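Local coordinates for O-methyltransferase (Coxiella burnetii, PDB 3TR6), which probably transfers a methyl group from S-adenosylmethionine to a hydroxyl of its substrate, as a two-chain assembly crystallised with S-adenosylhomocysteine and nickel, at residues T9-T12 and P13-Q17; A53-L56 and A57-K61. One frame throughout, in Å; residues are numbered along the deposited sequence.

Interaction 1 of 2, residues T9-T12 and P13-Q17; sequences TLLT and PELYQ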
loop_
_atom_site.group_PDB
_atom_site.type_symbol
_atom_site.label_atom_id
_atom_site.label_comp_id
_atom_site.label_asym_id
_atom_site.label_seq_id
_atom_site.Cartn_x
_atom_site.Cartn_y
_atom_site.Cartn_z
ATOM N N THR A 9 -6.686 -3.761 13.117
ATOM C CA THR A 9 -7.925 -4.521 13.068
ATOM C C THR A 9 -7.754 -5.773 12.208
ATOM O O THR A 9 -7.623 -5.690 10.987
ATOM C CB THR A 9 -9.067 -3.662 12.530
ATOM O OG1 THR A 9 -9.311 -2.585 13.441
ATOM C CG2 THR A 9 -10.333 -4.489 12.369
ATOM N N LEU A 10 -7.743 -6.933 12.856
ATOM C CA LEU A 10 -7.544 -8.196 12.159
ATOM C C LEU A 10 -8.779 -8.563 11.345
ATOM O O LEU A 10 -9.909 -8.289 11.752
ATOM C CB LEU A 10 -7.204 -9.305 13.154
ATOM C CG LEU A 10 -6.080 -8.993 14.143
ATOM C CD1 LEU A 10 -5.788 -10.198 15.030
ATOM C CD2 LEU A 10 -4.815 -8.540 13.420
ATOM N N LEU A 11 -8.556 -9.182 10.189
ATOM C CA LEU A 11 -9.649 -9.576 9.307
ATOM C C LEU A 11 -10.302 -10.900 9.697
ATOM O O LEU A 11 -9.640 -11.936 9.776
ATOM C CB LEU A 11 -9.169 -9.652 7.858
ATOM C CG LEU A 11 -9.002 -8.316 7.134
ATOM C CD1 LEU A 11 -8.459 -8.533 5.720
ATOM C CD2 LEU A 11 -10.322 -7.565 7.101
ATOM N N THR A 12 -11.605 -10.851 9.945
ATOM C CA THR A 12 -12.409 -12.059 10.059
ATOM C C THR A 12 -12.967 -12.324 8.670
ATOM O O THR A 12 -12.941 -11.439 7.819
ATOM C CB THR A 12 -13.593 -11.862 11.031
ATOM O OG1 THR A 12 -14.453 -10.828 10.531
ATOM C CG2 THR A 12 -13.102 -11.481 12.421
ATOM N N PRO A 13 -13.463 -13.541 8.422
ATOM C CA PRO A 13 -14.105 -13.764 7.124
ATOM C C PRO A 13 -15.219 -12.748 6.879
ATOM O O PRO A 13 -15.427 -12.324 5.743
ATOM C CB PRO A 13 -14.674 -15.173 7.262
ATOM C CG PRO A 13 -13.752 -15.841 8.218
ATOM C CD PRO A 13 -13.342 -14.783 9.205
ATOM N N GLU A 14 -15.915 -12.352 7.938
ATOM C CA GLU A 14 -16.977 -11.361 7.819
ATOM C C GLU A 14 -16.424 -10.027 7.332
ATOM O O GLU A 14 -16.880 -9.479 6.328
ATOM C CB GLU A 14 -17.691 -11.165 9.161
ATOM C CG GLU A 14 -18.576 -12.337 9.586
ATOM C CD GLU A 14 -17.783 -13.585 9.965
ATOM O OE1 GLU A 14 -16.712 -13.454 10.602
ATOM O OE2 GLU A 14 -18.232 -14.703 9.624
ATOM N N LEU A 15 -15.434 -9.514 8.052
ATOM C CA LEU A 15 -14.835 -8.230 7.723
ATOM C C LEU A 15 -14.154 -8.276 6.356
ATOM O O LEU A 15 -14.244 -7.327 5.577
ATOM C CB LEU A 15 -13.843 -7.814 8.811
ATOM C CG LEU A 15 -13.392 -6.354 8.810
ATOM C CD1 LEU A 15 -14.592 -5.422 8.807
ATOM C CD2 LEU A 15 -12.487 -6.070 10.000
ATOM N N TYR A 16 -13.479 -9.385 6.066
ATOM C CA TYR A 16 -12.826 -9.561 4.773
ATOM C C TYR A 16 -13.810 -9.391 3.618
ATOM O O TYR A 16 -13.521 -8.698 2.643
ATOM C CB TYR A 16 -12.143 -10.928 4.685
ATOM C CG TYR A 16 -11.677 -11.286 3.287
ATOM C CD1 TYR A 16 -10.534 -10.710 2.742
ATOM C CD2 TYR A 16 -12.380 -12.202 2.514
ATOM C CE1 TYR A 16 -10.108 -11.035 1.465
ATOM C CE2 TYR A 16 -11.962 -12.533 1.239
ATOM C CZ TYR A 16 -10.826 -11.949 0.718
ATOM O OH TYR A 16 -10.411 -12.279 -0.552
ATOM N N GLN A 17 -14.971 -10.023 3.732
ATOM C CA GLN A 17 -15.981 -9.937 2.687
ATOM C C GLN A 17 -16.497 -8.515 2.531
ATOM O O GLN A 17 -16.738 -8.051 1.417
ATOM C CB GLN A 17 -17.139 -10.896 2.969
ATOM C CG GLN A 17 -16.780 -12.358 2.763
ATOM C CD GLN A 17 -16.335 -12.651 1.344
ATOM O OE1 GLN A 17 -16.682 -11.925 0.411
ATOM N NE2 GLN A 17 -15.559 -13.715 1.173
#
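Thr-12 and Leu-15 meet because of how each leaves its backbone: a chi1 of 62° sets Thr-12 OG1 between its own N and carbonyl carbon, facing the first turn of the helix, while Leu-15 carries CG opposite its backbone N (chi1 -165°) and reaches back toward Leu-11 and Thr-9. Thr-12 is the N-cap. Its OG1 accepts the N-H of Leu-15, with N and OG1 3.0 Å apart and an almost straight N-H...O angle of 173°. One step along, Tyr-16 N donates to Thr-12 O at 2.8 Å, the first i to i+4 bond of helix 13-21, and Pro-13 takes the first helical position, where lacking an N-H costs nothing. Glu-14 folds back at chi2 and lays OE1 3.5 Å from Thr-12 OG1, a weak and unsettled polar approach.

Beside the cap the contact is apolar. Leu-11, just before the N-cap, brings CD2 to 3.7 Å from Leu-15 CG, the two side chains crossing at about a right angle. Its other methyl, CD1, sits at the edge of the Tyr-16 ring, 4.2 Å from Tyr-16 CD1; a residue before the N-cap touching the fourth residue of the helix makes this a hydrophobic staple. Farther back, Thr-9 CG2 meets Leu-15 CD2 at 3.6 Å. The polar ends have partners beyond these residues: Thr-9 OG1 bonds Asp-216 of the second subunit, and Tyr-16 OH bonds Glu-51 of the same chain and the backbone N of Asn-7 of the second subunit. Leu-11 also packs on Pro-213 of that subunit.

Chemically, then, Thr-12 OG1 accepts a first-turn N-H that has no preceding helical carbonyl to pair with, and the staple joins loop to helix. The Glu-14 carboxylate, if charged, would probably be favoured by the positive end of the helix dipole.

Interaction 2 of 2, residues A53-L56 and A57-K61; sequences AQLL and ALLVK
Leu-56, Ala-57 and Leu-55, consecutive on helix 50-63, bury the most surface in this turn-to-turn contact, and they do so mainly through backbone rather than side-chain tips. Leu-56 O accepts the N-H of Val-60 at 3.1 Å, and the CG2 methyl of Val-60 lies 3.5 Å from that same Leu-56 oxygen. CB of Leu-56 points away from the following turn; with CG opposite its carbonyl carbon (chi1 -69°) and an extended chi2, the side chain packs on Met-82 of helix 77-83 and on Tyr-145 of strand 141-146.

Ala-57 closes the preceding turn. Its N-H goes to Ala-53 O, 2.9 Å from N to O with an N-H...O angle of 157°, and its lone CB methyl comes to 3.5 Å from Gln-54 O, three residues back. Leu-55 is the residue whose side chain does reach along the helix. Although its CB starts off away from the next turn, CD1 swings round to 4.2 Å from Leu-59 CG, the one leucine-on-leucine contact in this i to i+4 series. Leu-59 answers with its N-H, its N 3.0 Å from Leu-55 O. Leu-58 N to Gln-54 O completes the regular alpha-helical set of four bonds.

Around it the helix is enclosed on several sides. Val-60, like Leu-56, touches both helix 77-83 and strand 141-146; Leu-55 and Leu-59 lie on Leu-218 and Leu-220 of strand 218-223. Leu-58 packs on Ile-210 of the second subunit. Gln-54 NE2 bonds Ser-23 O and Met-209 O of the second subunit, and Gln-54 OE1 accepts from Arg-25 N. Helix 50-63 thus lies between the central sheet of the Rossmann-like methyltransferase fold, helix 77-83 and the dimer partner.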
loop_
_atom_site.group_PDB
_atom_site.type_symbol
_atom_site.label_atom_id
_atom_site.label_comp_id
_atom_site.label_asym_id
_atom_site.label_seq_id
_atom_site.Cartn_x
_atom_site.Cartn_y
_atom_site.Cartn_z
ATOM N N ALA A 53 -3.754 -7.666 -6.725
ATOM C CA ALA A 53 -3.463 -7.151 -8.055
ATOM C C ALA A 53 -3.928 -5.708 -8.183
ATOM O O ALA A 53 -3.266 -4.884 -8.810
ATOM C CB ALA A 53 -4.130 -8.013 -9.109
ATOM N N GLN A 54 -5.077 -5.407 -7.588
ATOM C CA GLN A 54 -5.632 -4.063 -7.645
ATOM C C GLN A 54 -4.706 -3.058 -6.972
ATOM O O GLN A 54 -4.579 -1.919 -7.426
ATOM C CB GLN A 54 -7.016 -4.026 -7.001
ATOM C CG GLN A 54 -7.633 -2.645 -6.953
ATOM C CD GLN A 54 -9.103 -2.685 -6.608
ATOM O OE1 GLN A 54 -9.825 -3.588 -7.030
ATOM N NE2 GLN A 54 -9.557 -1.705 -5.831
ATOM N N LEU A 55 -4.062 -3.488 -5.890
ATOM C CA LEU A 55 -3.083 -2.666 -5.194
ATOM C C LEU A 55 -1.870 -2.420 -6.081
ATOM O O LEU A 55 -1.316 -1.323 -6.092
ATOM C CB LEU A 55 -2.652 -3.345 -3.891
ATOM C CG LEU A 55 -1.368 -2.844 -3.214
ATOM C CD1 LEU A 55 -1.484 -1.373 -2.816
ATOM C CD2 LEU A 55 -1.035 -3.704 -2.004
ATOM N N LEU A 56 -1.462 -3.450 -6.818
ATOM C CA LEU A 56 -0.360 -3.331 -7.765
ATOM C C LEU A 56 -0.681 -2.296 -8.836
ATOM O O LEU A 56 0.160 -1.472 -9.191
ATOM C CB LEU A 56 -0.068 -4.677 -8.426
ATOM C CG LEU A 56 0.542 -5.788 -7.576
ATOM C CD1 LEU A 56 0.733 -7.034 -8.424
ATOM C CD2 LEU A 56 1.862 -5.343 -6.968
ATOM N N ALA A 57 -1.904 -2.354 -9.351
ATOM C CA ALA A 57 -2.351 -1.408 -10.365
ATOM C C ALA A 57 -2.289 0.018 -9.830
ATOM O O ALA A 57 -1.894 0.941 -10.544
ATOM C CB ALA A 57 -3.763 -1.746 -10.827
ATOM N N LEU A 58 -2.674 0.195 -8.570
ATOM C CA LEU A 58 -2.644 1.513 -7.950
ATOM C C LEU A 58 -1.211 2.025 -7.819
ATOM O O LEU A 58 -0.959 3.218 -7.976
ATOM C CB LEU A 58 -3.333 1.494 -6.582
ATOM C CG LEU A 58 -3.579 2.861 -5.926
ATOM C CD1 LEU A 58 -4.612 3.674 -6.701
ATOM C CD2 LEU A 58 -4.015 2.701 -4.482
ATOM N N LEU A 59 -0.277 1.120 -7.543
ATOM C CA LEU A 59 1.129 1.487 -7.411
ATOM C C LEU A 59 1.734 1.940 -8.736
ATOM O O LEU A 59 2.521 2.885 -8.776
ATOM C CB LEU A 59 1.934 0.321 -6.838
ATOM C CG LEU A 59 1.621 -0.044 -5.389
ATOM C CD1 LEU A 59 2.436 -1.251 -4.957
ATOM C CD2 LEU A 59 1.882 1.138 -4.481
ATOM N N VAL A 60 1.372 1.257 -9.816
ATOM C CA VAL A 60 1.804 1.655 -11.150
ATOM C C VAL A 60 1.365 3.090 -11.442
ATOM O O VAL A 60 2.125 3.887 -11.991
ATOM C CB VAL A 60 1.242 0.710 -12.239
ATOM C CG1 VAL A 60 1.421 1.320 -13.627
ATOM C CG2 VAL A 60 1.905 -0.656 -12.159
ATOM N N LYS A 61 0.134 3.418 -11.065
ATOM C CA LYS A 61 -0.397 4.753 -11.304
ATOM C C LYS A 61 0.272 5.818 -10.432
ATOM O O LYS A 61 0.577 6.912 -10.908
ATOM C CB LYS A 61 -1.916 4.769 -11.117
ATOM C CG LYS A 61 -2.676 4.040 -12.219
ATOM C CD LYS A 61 -4.171 4.028 -11.950
ATOM C CE LYS A 61 -4.973 4.090 -13.247
ATOM N NZ LYS A 61 -5.552 2.771 -13.624
#

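In the fold
Interaction 1 comes first in the chain and opens helix 13-21 at the periphery, about 23 Å from the chain centre; interaction 2 lies in the middle of helix 50-63, about 10 Å from it. Their centres are 22 Å apart and their nearest atoms about 10 Å, yet Glu-51, near the start of helix 50-63, joins the two helices through Tyr-16. Both also face the second subunit. Interaction 2 is closer to the bound S-adenosylhomocysteine: the Ala-53 side chain is about 7 Å from it and about 4 Å from that of Thr-48, a residue of its binding site. Nickel lies about 9 Å from the Leu-56 side chain and about 13 Å from that of Tyr-16.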